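Local coordinates for protein dipeptidase AC. Metallo peptidase. MEROPS family M19 (Rhodobacter sphaeroides, PDB 3LY0) that probably hydrolyses dipeptides as a zinc-dependent metallodipeptidase of the membrane (renal) dipeptidase family, and is held here with a phosphinate mimic of L-Ala-D-Ala, at residues S61-A64 / A68-E71; A25-I30 / A100-W105; A328-G333 / P337-L342. One frame throughout, in Å; residues are numbered along the deposited sequence.

Overall arrangement
The three contacts lie at the periphery of a TIM-barrel metallopeptidase, 20 to 21 Å from the centre of the chain (centre to centre). Contact 2 joins helix 27-32 to helix 89-109 across 69 intervening residues. Contact 1, between the loop after strand 50-57 and the start of helix 68-75, is nested inside the loop closed by contact 2, their centres about 24 Å apart. Contact 3, between the consecutive helices 322-332 and 336-354, follows both and sits across the chain's centre from contact 1, about 36 Å away between centres. Contact 1 borders the pocket, the A64 side chain about 8 Å from the inhibitor; contacts 2 and 3 tie peripheral helices together, contact 3 away from the known sites.

Contact 1: residues S61-A64 / A68-E71; sequences SPQA and AHFE
The F70 ring is met differently on its face and at its edge: H69 NE2 sits 3.6 Å above one face of it, offset toward the rim, while the backbone oxygens of Q63 and A64 lie at its edge, in the ring plane. A64 O approaches F70 CD2 to 3.1 Å, and Q63 O lies 3.5 Å from F70 CE2, so two carbonyls face the weakly positive C-H rim. The imidazole of H69 in turn receives Q63 OE1 at its edge. H69 NE2 donates to this oxygen at 2.9 Å with an N-H...O angle of 159°, and it reaches OE1 in the carbonyl plane, on a lone pair. Amide and imidazole are nearly coplanar, 24° apart, which lets the N-H meet that lone pair close to both planes. The amide also runs close to parallel with the phenyl ring, and Q63 OE1 lies 3.6 Å from F70 CZ. Q63 CB packs 3.7 Å from F70 CE2, and the chain, extended beyond CG, carries the amide out past the phenyl rim to the imidazole. Beyond the pair, F70 also touches L81. The whole is a surface closure of the short loop that leads from strand 50-57 into helix 68-75, with the side chain of A64 about 8 Å from the bound phosphinate, beside the ligand pocket to which H65 belongs.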
ATOM      1  N   SER A  61       0.057  -9.908 -13.516  1.00 12.79           N
ATOM      2  CA  SER A  61       0.043 -11.215 -14.166  1.00 15.12           C
ATOM      3  C   SER A  61      -0.792 -11.148 -15.442  1.00 15.97           C
ATOM      4  O   SER A  61      -1.580 -10.216 -15.619  1.00 16.32           O
ATOM      5  CB  SER A  61      -0.558 -12.258 -13.223  1.00 14.60           C
ATOM      6  OG  SER A  61       0.356 -12.627 -12.210  1.00 14.25           O
ATOM      7  N   PRO A  62      -0.635 -12.146 -16.334  1.00 17.34           N
ATOM      8  CA  PRO A  62      -1.384 -12.152 -17.600  1.00 19.68           C
ATOM      9  C   PRO A  62      -2.895 -12.048 -17.389  1.00 20.45           C
ATOM     10  O   PRO A  62      -3.570 -11.332 -18.138  1.00 19.79           O
ATOM     11  CB  PRO A  62      -1.004 -13.498 -18.221  1.00 21.74           C
ATOM     12  CG  PRO A  62       0.372 -13.767 -17.682  1.00 22.33           C
ATOM     13  CD  PRO A  62       0.319 -13.265 -16.255  1.00 20.61           C
ATOM     14  N   GLN A  63      -3.417 -12.755 -16.388  1.00 19.03           N
ATOM     15  CA  GLN A  63      -4.761 -12.501 -15.895  1.00 19.36           C
ATOM     16  C   GLN A  63      -4.601 -11.455 -14.801  1.00 19.91           C
ATOM     17  O   GLN A  63      -4.298 -11.796 -13.660  1.00 22.77           O
ATOM     18  CB  GLN A  63      -5.379 -13.763 -15.285  1.00 23.08           C
ATOM     19  CG  GLN A  63      -5.614 -14.925 -16.241  1.00 21.56           C
ATOM     20  CD  GLN A  63      -5.965 -16.215 -15.503  1.00 21.61           C
ATOM     21  OE1 GLN A  63      -7.052 -16.347 -14.926  1.00 21.96           O
ATOM     22  NE2 GLN A  63      -5.045 -17.172 -15.520  1.00 27.37           N
ATOM     23  N   ALA A  64      -4.786 -10.188 -15.145  1.00 20.32           N
ATOM     24  CA  ALA A  64      -4.517  -9.120 -14.186  1.00 23.30           C
ATOM     25  C   ALA A  64      -5.510  -9.155 -13.025  1.00 22.25           C
ATOM     26  O   ALA A  64      -6.557  -9.804 -13.105  1.00 20.69           O
ATOM     27  CB  ALA A  64      -4.539  -7.770 -14.872  1.00 25.03           C
ATOM     28  N   ALA A  68     -12.050  -9.585 -15.526  1.00 20.39           N
ATOM     29  CA  ALA A  68     -13.490  -9.662 -15.295  1.00 24.22           C
ATOM     30  C   ALA A  68     -13.888 -10.840 -14.414  1.00 20.05           C
ATOM     31  O   ALA A  68     -14.747 -10.707 -13.541  1.00 21.97           O
ATOM     32  CB  ALA A  68     -14.238  -9.715 -16.626  1.00 26.18           C
ATOM     33  N   HIS A  69     -13.275 -11.998 -14.633  1.00 20.63           N
ATOM     34  CA  HIS A  69     -13.654 -13.175 -13.858  1.00 19.66           C
ATOM     35  C   HIS A  69     -13.305 -13.030 -12.373  1.00 20.40           C
ATOM     36  O   HIS A  69     -14.029 -13.519 -11.514  1.00 21.79           O
ATOM     37  CB  HIS A  69     -13.111 -14.482 -14.468  1.00 20.83           C
ATOM     38  CG  HIS A  69     -11.642 -14.469 -14.763  1.00 18.82           C
ATOM     39  ND1 HIS A  69     -11.078 -13.624 -15.694  1.00 20.09           N
ATOM     40  CD2 HIS A  69     -10.630 -15.228 -14.281  1.00 19.29           C
ATOM     41  CE1 HIS A  69      -9.775 -13.846 -15.755  1.00 19.30           C
ATOM     42  NE2 HIS A  69      -9.478 -14.817 -14.910  1.00 20.08           N
ATOM     43  N   PHE A  70     -12.211 -12.334 -12.073  1.00 21.59           N
ATOM     44  CA  PHE A  70     -11.830 -12.105 -10.683  1.00 20.58           C
ATOM     45  C   PHE A  70     -12.771 -11.118  -9.999  1.00 21.49           C
ATOM     46  O   PHE A  70     -13.189 -11.328  -8.862  1.00 19.43           O
ATOM     47  CB  PHE A  70     -10.394 -11.583 -10.592  1.00 19.92           C
ATOM     48  CG  PHE A  70      -9.361 -12.551 -11.089  1.00 21.88           C
ATOM     49  CD1 PHE A  70      -9.526 -13.920 -10.921  1.00 22.94           C
ATOM     50  CD2 PHE A  70      -8.212 -12.092 -11.713  1.00 21.72           C
ATOM     51  CE1 PHE A  70      -8.566 -14.810 -11.377  1.00 22.57           C
ATOM     52  CE2 PHE A  70      -7.251 -12.977 -12.164  1.00 23.17           C
ATOM     53  CZ  PHE A  70      -7.425 -14.335 -11.999  1.00 24.57           C
ATOM     54  N   GLU A  71     -13.090 -10.031 -10.691  1.00 19.68           N
ATOM     55  CA  GLU A  71     -14.015  -9.051 -10.141  1.00 21.86           C
ATOM     56  C   GLU A  71     -15.351  -9.710  -9.829  1.00 21.99           C
ATOM     57  O   GLU A  71     -15.910  -9.510  -8.756  1.00 20.61           O
ATOM     58  CB  GLU A  71     -14.190  -7.867 -11.092  1.00 24.64           C
ATOM     59  CG  GLU A  71     -12.949  -6.988 -11.168  1.00 25.59           C
ATOM     60  CD  GLU A  71     -13.125  -5.793 -12.080  1.00 32.97           C
ATOM     61  OE1 GLU A  71     -14.059  -5.810 -12.910  1.00 36.64           O
ATOM     62  OE2 GLU A  71     -12.319  -4.839 -11.968  1.00 32.10           O
TER

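Contact 2: residues A25-I30 / A100-W105; sequences ANRETI and AGHLLW
R27 lays its guanidinium flat on the indole of W105, with planes 2° apart and centres 3.5 Å from each other. CZ stands nearly over the centre of the five-membered ring, in a cation-pi arrangement, and R27 NH2 comes 3.4 Å from W105 CD1. The aliphatic part of the arginine continues the same overlap: CD is poised above the six-membered ring in a CH-pi contact, while R27 CG lies 3.5 Å from W105 CH2 at the far end of the indole. CG is placed between the backbone N and the carbonyl carbon, and the chain is extended from there to NE; together these lay CG, CD and the guanidinium along one face of the tryptophan. At the outer end of the indole, the backbone oxygen of R27 approaches W105 CH2 to 3.3 Å.

NH1 has a second role. R27 NH1 donates to H102 ND1 at 2.9 Å with a bent N-H...N angle of 137°; ND1 is somewhat tilted from the guanidinium plane, and the two flat groups stand almost perpendicular, 85° apart. H102 lies one helical turn before W105 on helix 89-109, so one arginine engages both residues of this ridge.

Further out, L20 of helix 16-22 touches both R27 and H102, and P24 also packs on H102. The ring of W31 meets that of W105 at a steep angle, adding an aromatic neighbour from the helix that carries R27.

ND1 acts as the acceptor here, consistent with its being unprotonated, and the adjacent positive charge would probably disfavour protonation of H102. The indole holds the guanidinium parallel to its face, and the bond to H102 helps set its orientation in that plane, joining the two helices through stacking and one directed bond.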
ATOM      1  N   ALA A  25       1.199   6.471 -23.740  1.00 17.59           N
ATOM      2  CA  ALA A  25       1.077   7.503 -24.762  1.00 21.02           C
ATOM      3  C   ALA A  25       0.284   8.704 -24.257  1.00 19.61           C
ATOM      4  O   ALA A  25       0.510   9.830 -24.699  1.00 20.24           O
ATOM      5  CB  ALA A  25       0.429   6.934 -26.020  1.00 21.19           C
ATOM      6  N   ASN A  26      -0.639   8.467 -23.327  1.00 19.38           N
ATOM      7  CA  ASN A  26      -1.467   9.550 -22.814  1.00 17.69           C
ATOM      8  C   ASN A  26      -1.046  10.052 -21.431  1.00 16.68           C
ATOM      9  O   ASN A  26      -1.814  10.727 -20.746  1.00 16.82           O
ATOM     10  CB  ASN A  26      -2.938   9.131 -22.802  1.00 17.26           C
ATOM     11  CG  ASN A  26      -3.876  10.318 -22.823  1.00 20.95           C
ATOM     12  OD1 ASN A  26      -3.595  11.332 -23.465  1.00 20.45           O
ATOM     13  ND2 ASN A  26      -4.998  10.201 -22.124  1.00 20.92           N
ATOM     14  N   ARG A  27       0.183   9.743 -21.026  1.00 15.29           N
ATOM     15  CA  ARG A  27       0.596  10.047 -19.662  1.00 13.97           C
ATOM     16  C   ARG A  27       0.571  11.529 -19.281  1.00 15.18           C
ATOM     17  O   ARG A  27       0.225  11.862 -18.151  1.00 13.99           O
ATOM     18  CB  ARG A  27       1.949   9.417 -19.332  1.00 14.96           C
ATOM     19  CG  ARG A  27       3.130  10.075 -19.996  1.00 13.83           C
ATOM     20  CD  ARG A  27       4.384   9.325 -19.577  1.00 15.36           C
ATOM     21  NE  ARG A  27       5.579   9.792 -20.260  1.00 13.70           N
ATOM     22  CZ  ARG A  27       6.784   9.292 -20.017  1.00 14.51           C
ATOM     23  NH1 ARG A  27       6.921   8.345 -19.098  1.00 15.36           N
ATOM     24  NH2 ARG A  27       7.841   9.737 -20.681  1.00 15.84           N
ATOM     25  N   GLU A  28       0.935  12.418 -20.202  1.00 15.31           N
ATOM     26  CA  GLU A  28       0.912  13.844 -19.895  1.00 14.69           C
ATOM     27  C   GLU A  28      -0.477  14.290 -19.412  1.00 15.11           C
ATOM     28  O   GLU A  28      -0.615  14.981 -18.397  1.00 15.86           O
ATOM     29  CB  GLU A  28       1.331  14.662 -21.113  1.00 20.57           C
ATOM     30  CG  GLU A  28       1.445  16.145 -20.825  1.00 24.53           C
ATOM     31  CD  GLU A  28       1.925  16.945 -22.024  1.00 32.80           C
ATOM     32  OE1 GLU A  28       2.071  16.358 -23.118  1.00 37.26           O
ATOM     33  OE2 GLU A  28       2.156  18.163 -21.865  1.00 42.07           O
ATOM     34  N   THR A  29      -1.506  13.874 -20.141  1.00 15.85           N
ATOM     35  CA  THR A  29      -2.870  14.219 -19.770  1.00 16.07           C
ATOM     36  C   THR A  29      -3.295  13.503 -18.490  1.00 16.34           C
ATOM     37  O   THR A  29      -3.831  14.126 -17.575  1.00 15.69           O
ATOM     38  CB  THR A  29      -3.849  13.900 -20.907  1.00 19.26           C
ATOM     39  OG1 THR A  29      -3.516  14.707 -22.045  1.00 20.62           O
ATOM     40  CG2 THR A  29      -5.282  14.195 -20.480  1.00 17.88           C
ATOM     41  N   ILE A  30      -3.048  12.198 -18.422  1.00 15.09           N
ATOM     42  CA  ILE A  30      -3.484  11.415 -17.269  1.00 14.98           C
ATOM     43  C   ILE A  30      -2.957  12.013 -15.965  1.00 15.07           C
ATOM     44  O   ILE A  30      -3.694  12.172 -15.004  1.00 15.02           O
ATOM     45  CB  ILE A  30      -3.066   9.933 -17.387  1.00 13.35           C
ATOM     46  CG1 ILE A  30      -3.800   9.268 -18.556  1.00 14.97           C
ATOM     47  CG2 ILE A  30      -3.354   9.181 -16.085  1.00 14.42           C
ATOM     48  CD1 ILE A  30      -3.262   7.892 -18.902  1.00 16.81           C
ATOM     49  N   ALA A 100       9.023   2.494 -12.806  1.00  9.99           N
ATOM     50  CA  ALA A 100       9.965   3.409 -12.157  1.00  9.58           C
ATOM     51  C   ALA A 100      10.271   4.605 -13.061  1.00  9.46           C
ATOM     52  O   ALA A 100      10.398   5.728 -12.587  1.00 10.31           O
ATOM     53  CB  ALA A 100      11.263   2.686 -11.778  1.00  9.78           C
ATOM     54  N   GLY A 101      10.371   4.350 -14.363  1.00  9.63           N
ATOM     55  CA  GLY A 101      10.612   5.406 -15.334  1.00 11.40           C
ATOM     56  C   GLY A 101       9.465   6.404 -15.410  1.00 10.40           C
ATOM     57  O   GLY A 101       9.689   7.610 -15.553  1.00 11.86           O
ATOM     58  N   HIS A 102       8.234   5.917 -15.299  1.00  9.19           N
ATOM     59  CA  HIS A 102       7.065   6.806 -15.260  1.00  9.38           C
ATOM     60  C   HIS A 102       7.071   7.667 -13.994  1.00 10.44           C
ATOM     61  O   HIS A 102       6.683   8.834 -14.036  1.00 11.59           O
ATOM     62  CB  HIS A 102       5.756   6.012 -15.322  1.00  8.61           C
ATOM     63  CG  HIS A 102       5.473   5.420 -16.663  1.00 10.99           C
ATOM     64  ND1 HIS A 102       5.448   6.179 -17.814  1.00 12.47           N
ATOM     65  CD2 HIS A 102       5.173   4.154 -17.035  1.00 13.17           C
ATOM     66  CE1 HIS A 102       5.160   5.400 -18.842  1.00 13.91           C
ATOM     67  NE2 HIS A 102       4.988   4.166 -18.398  1.00 13.51           N
ATOM     68  N   LEU A 103       7.518   7.098 -12.878  1.00 10.44           N
ATOM     69  CA  LEU A 103       7.536   7.830 -11.618  1.00 10.73           C
ATOM     70  C   LEU A 103       8.515   9.000 -11.715  1.00  9.86           C
ATOM     71  O   LEU A 103       8.207  10.119 -11.311  1.00 10.84           O
ATOM     72  CB  LEU A 103       7.903   6.906 -10.456  1.00  9.80           C
ATOM     73  CG  LEU A 103       7.878   7.521  -9.060  1.00 10.37           C
ATOM     74  CD1 LEU A 103       6.470   7.983  -8.711  1.00 11.00           C
ATOM     75  CD2 LEU A 103       8.390   6.541  -8.017  1.00 12.06           C
ATOM     76  N   LEU A 104       9.706   8.748 -12.257  1.00  9.97           N
ATOM     77  CA  LEU A 104      10.675   9.828 -12.428  1.00 10.32           C
ATOM     78  C   LEU A 104      10.144  10.850 -13.423  1.00  9.77           C
ATOM     79  O   LEU A 104      10.302  12.070 -13.226  1.00 12.35           O
ATOM     80  CB  LEU A 104      12.048   9.316 -12.875  1.00 11.13           C
ATOM     81  CG  LEU A 104      12.887   8.567 -11.844  1.00 16.35           C
ATOM     82  CD1 LEU A 104      14.313   8.408 -12.353  1.00 13.51           C
ATOM     83  CD2 LEU A 104      12.871   9.272 -10.500  1.00 22.54           C
ATOM     84  N   TRP A 105       9.534  10.362 -14.495  1.00  9.95           N
ATOM     85  CA  TRP A 105       8.905  11.256 -15.460  1.00  9.95           C
ATOM     86  C   TRP A 105       7.865  12.174 -14.803  1.00 12.00           C
ATOM     87  O   TRP A 105       7.803  13.358 -15.119  1.00 13.40           O
ATOM     88  CB  TRP A 105       8.288  10.487 -16.635  1.00 11.54           C
ATOM     89  CG  TRP A 105       7.441  11.392 -17.440  1.00 11.77           C
ATOM     90  CD1 TRP A 105       7.858  12.238 -18.425  1.00 14.06           C
ATOM     91  CD2 TRP A 105       6.035  11.616 -17.285  1.00 11.99           C
ATOM     92  NE1 TRP A 105       6.793  12.957 -18.908  1.00 14.00           N
ATOM     93  CE2 TRP A 105       5.662  12.593 -18.225  1.00 14.21           C
ATOM     94  CE3 TRP A 105       5.051  11.069 -16.450  1.00 12.93           C
ATOM     95  CZ2 TRP A 105       4.348  13.044 -18.358  1.00 15.71           C
ATOM     96  CZ3 TRP A 105       3.740  11.515 -16.583  1.00 14.43           C
ATOM     97  CH2 TRP A 105       3.403  12.495 -17.528  1.00 15.90           C
TER

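Contact 3: residues A328-G333 / P337-L342; sequences AMRAHG and PLMRKL
M329 meets M339 through its CB, which lies 3.7 Å from the sulfur SD of M339 and nearly as close to its methyl CE. The two side chains cross at a slant, and M329 wraps the M339 thioether with both ends of its chain: besides CB, its terminal CE comes within 4.1 Å of M339 SD. The same methyl also reaches L342, with M329 CE 3.7 Å from L342 CD1, one turn further along helix 336-354. Bends in both chains make this fit. M339 is folded at both of its outer torsions, chi2 -68° and chi3 -57°, which puts SD against M329 CB and turns CE to run alongside M329 rather than on toward the helix backbone; M329 stays extended through chi2 and turns only at chi3, which directs its methyl group to L342.

R330 adds the aliphatic part of its chain, with R330 CG 4.1 Å from M339 SD, crossing that side chain at about a right angle. Its polar end is held elsewhere, by a salt bridge from NE to E336 and a hydrogen bond from NH2 to the backbone oxygen of D5, so the arginine contributes carbon to the contact and charge to the turn beyond it. L289 and I293 of helix 283-296 pack on M329 and L342 respectively, and I7 touches both R330 and M339.

The segment axes approach to 11.0 Å and run at 142° to each other, closer to antiparallel than parallel. G333 ends the first helix in a Schellman motif, G333 N bonded to R330 O at 2.9 Å and weakly to M329 O. With only a short connection before helix 336-354, this makes an alpha-alpha hairpin, its inner face closed by the M329-M339 pair and L342, packed against helix 283-296 at the outside of the barrel.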
ATOM      1  N   ALA A 328     -16.311  12.320   8.468  1.00 15.41           N
ATOM      2  CA  ALA A 328     -16.886  11.165   9.152  1.00 16.02           C
ATOM      3  C   ALA A 328     -16.048  10.768  10.365  1.00 14.70           C
ATOM      4  O   ALA A 328     -16.579  10.400  11.417  1.00 17.13           O
ATOM      5  CB  ALA A 328     -17.044   9.979   8.188  1.00 16.36           C
ATOM      6  N   MET A 329     -14.729  10.830  10.205  1.00 14.45           N
ATOM      7  CA  MET A 329     -13.827  10.492  11.295  1.00 14.47           C
ATOM      8  C   MET A 329     -14.010  11.464  12.463  1.00 15.47           C
ATOM      9  O   MET A 329     -14.050  11.054  13.618  1.00 15.08           O
ATOM     10  CB  MET A 329     -12.374  10.480  10.802  1.00 14.01           C
ATOM     11  CG  MET A 329     -12.114   9.416   9.718  1.00 13.22           C
ATOM     12  SD  MET A 329     -10.498   9.542   8.882  1.00 11.07           S
ATOM     13  CE  MET A 329      -9.383   9.283  10.268  1.00 21.05           C
ATOM     14  N   ARG A 330     -14.134  12.745  12.152  1.00 14.50           N
ATOM     15  CA  ARG A 330     -14.348  13.751  13.193  1.00 15.98           C
ATOM     16  C   ARG A 330     -15.686  13.536  13.895  1.00 17.93           C
ATOM     17  O   ARG A 330     -15.773  13.611  15.127  1.00 18.06           O
ATOM     18  CB  ARG A 330     -14.289  15.159  12.610  1.00 16.88           C
ATOM     19  CG  ARG A 330     -12.904  15.573  12.158  1.00 19.11           C
ATOM     20  CD  ARG A 330     -12.845  17.065  11.916  1.00 25.65           C
ATOM     21  NE  ARG A 330     -11.478  17.526  11.712  1.00 29.83           N
ATOM     22  CZ  ARG A 330     -11.020  17.999  10.562  1.00 32.99           C
ATOM     23  NH1 ARG A 330     -11.826  18.074   9.510  1.00 37.11           N
ATOM     24  NH2 ARG A 330      -9.762  18.398  10.465  1.00 34.44           N
ATOM     25  N   ALA A 331     -16.726  13.263  13.112  1.00 16.53           N
ATOM     26  CA  ALA A 331     -18.061  13.046  13.679  1.00 17.64           C
ATOM     27  C   ALA A 331     -18.092  11.836  14.608  1.00 19.85           C
ATOM     28  O   ALA A 331     -18.863  11.788  15.571  1.00 19.66           O
ATOM     29  CB  ALA A 331     -19.106  12.896  12.573  1.00 17.15           C
ATOM     30  N   HIS A 332     -17.249  10.853  14.303  1.00 16.24           N
ATOM     31  CA  HIS A 332     -17.136   9.635  15.087  1.00 17.41           C
ATOM     32  C   HIS A 332     -16.471   9.917  16.434  1.00 16.80           C
ATOM     33  O   HIS A 332     -16.561   9.115  17.363  1.00 22.03           O
ATOM     34  CB  HIS A 332     -16.317   8.610  14.301  1.00 16.85           C
ATOM     35  CG  HIS A 332     -16.363   7.232  14.872  1.00 15.90           C
ATOM     36  ND1 HIS A 332     -17.526   6.496  14.942  1.00 18.17           N
ATOM     37  CD2 HIS A 332     -15.382   6.441  15.373  1.00 15.58           C
ATOM     38  CE1 HIS A 332     -17.263   5.316  15.477  1.00 19.95           C
ATOM     39  NE2 HIS A 332     -15.971   5.261  15.750  1.00 18.74           N
ATOM     40  N   GLY A 333     -15.782  11.045  16.526  1.00 16.02           N
ATOM     41  CA  GLY A 333     -15.219  11.480  17.793  1.00 18.31           C
ATOM     42  C   GLY A 333     -13.708  11.607  17.863  1.00 18.71           C
ATOM     43  O   GLY A 333     -13.156  11.886  18.930  1.00 18.93           O
ATOM     44  N   PRO A 337      -5.678  16.220  17.416  1.00 16.44           N
ATOM     45  CA  PRO A 337      -4.341  15.622  17.444  1.00 18.49           C
ATOM     46  C   PRO A 337      -4.357  14.206  16.866  1.00 16.90           C
ATOM     47  O   PRO A 337      -3.424  13.836  16.151  1.00 15.21           O
ATOM     48  CB  PRO A 337      -4.001  15.593  18.936  1.00 19.43           C
ATOM     49  CG  PRO A 337      -4.801  16.719  19.515  1.00 19.47           C
ATOM     50  CD  PRO A 337      -6.085  16.734  18.739  1.00 18.63           C
ATOM     51  N   LEU A 338      -5.393  13.435  17.172  1.00 15.98           N
ATOM     52  CA  LEU A 338      -5.505  12.089  16.626  1.00 13.70           C
ATOM     53  C   LEU A 338      -5.681  12.154  15.110  1.00 14.81           C
ATOM     54  O   LEU A 338      -5.042  11.399  14.380  1.00 12.72           O
ATOM     55  CB  LEU A 338      -6.651  11.315  17.278  1.00 14.54           C
ATOM     56  CG  LEU A 338      -6.897   9.919  16.692  1.00 14.20           C
ATOM     57  CD1 LEU A 338      -5.650   9.052  16.773  1.00 14.32           C
ATOM     58  CD2 LEU A 338      -8.060   9.240  17.406  1.00 14.44           C
ATOM     59  N   MET A 339      -6.523  13.069  14.632  1.00 14.16           N
ATOM     60  CA  MET A 339      -6.697  13.237  13.192  1.00 13.63           C
ATOM     61  C   MET A 339      -5.360  13.511  12.482  1.00 11.76           C
ATOM     62  O   MET A 339      -5.088  12.962  11.416  1.00 14.71           O
ATOM     63  CB  MET A 339      -7.688  14.359  12.877  1.00 14.13           C
ATOM     64  CG  MET A 339      -9.121  14.061  13.272  1.00 17.12           C
ATOM     65  SD  MET A 339      -9.912  12.746  12.305  1.00 12.15           S
ATOM     66  CE  MET A 339      -9.728  13.371  10.631  1.00 20.82           C
ATOM     67  N   ARG A 340      -4.518  14.368  13.053  1.00 12.58           N
ATOM     68  CA  ARG A 340      -3.235  14.664  12.426  1.00 13.18           C
ATOM     69  C   ARG A 340      -2.330  13.430  12.379  1.00 12.58           C
ATOM     70  O   ARG A 340      -1.633  13.187  11.382  1.00 13.19           O
ATOM     71  CB  ARG A 340      -2.538  15.831  13.130  1.00 14.44           C
ATOM     72  CG  ARG A 340      -3.261  17.149  12.898  1.00 16.66           C
ATOM     73  CD  ARG A 340      -2.426  18.332  13.368  1.00 20.97           C
ATOM     74  NE  ARG A 340      -2.284  18.366  14.820  1.00 24.69           N
ATOM     75  CZ  ARG A 340      -3.156  18.945  15.641  1.00 27.40           C
ATOM     76  NH1 ARG A 340      -4.244  19.529  15.158  1.00 31.96           N
ATOM     77  NH2 ARG A 340      -2.945  18.933  16.948  1.00 28.34           N
ATOM     78  N   LYS A 341      -2.352  12.652  13.455  1.00 13.18           N
ATOM     79  CA  LYS A 341      -1.604  11.393  13.493  1.00 10.45           C
ATOM     80  C   LYS A 341      -2.058  10.440  12.384  1.00 11.35           C
ATOM     81  O   LYS A 341      -1.229   9.901  11.640  1.00 11.69           O
ATOM     82  CB  LYS A 341      -1.747  10.714  14.855  1.00 14.89           C
ATOM     83  CG  LYS A 341      -1.003  11.414  15.983  1.00 14.44           C
ATOM     84  CD  LYS A 341      -1.263  10.691  17.285  1.00 17.13           C
ATOM     85  CE  LYS A 341      -0.534  11.341  18.448  1.00 22.67           C
ATOM     86  NZ  LYS A 341      -0.645  10.501  19.672  1.00 28.00           N
ATOM     87  N   LEU A 342      -3.370  10.231  12.291  1.00 11.40           N
ATOM     88  CA  LEU A 342      -3.933   9.285  11.334  1.00  9.28           C
ATOM     89  C   LEU A 342      -3.740   9.765   9.900  1.00 10.32           C
ATOM     90  O   LEU A 342      -3.583   8.963   8.981  1.00 11.23           O
ATOM     91  CB  LEU A 342      -5.423   9.082  11.604  1.00 11.21           C
ATOM     92  CG  LEU A 342      -5.759   8.485  12.964  1.00  9.70           C
ATOM     93  CD1 LEU A 342      -7.259   8.477  13.157  1.00 13.27           C
ATOM     94  CD2 LEU A 342      -5.197   7.066  13.093  1.00 12.67           C
TER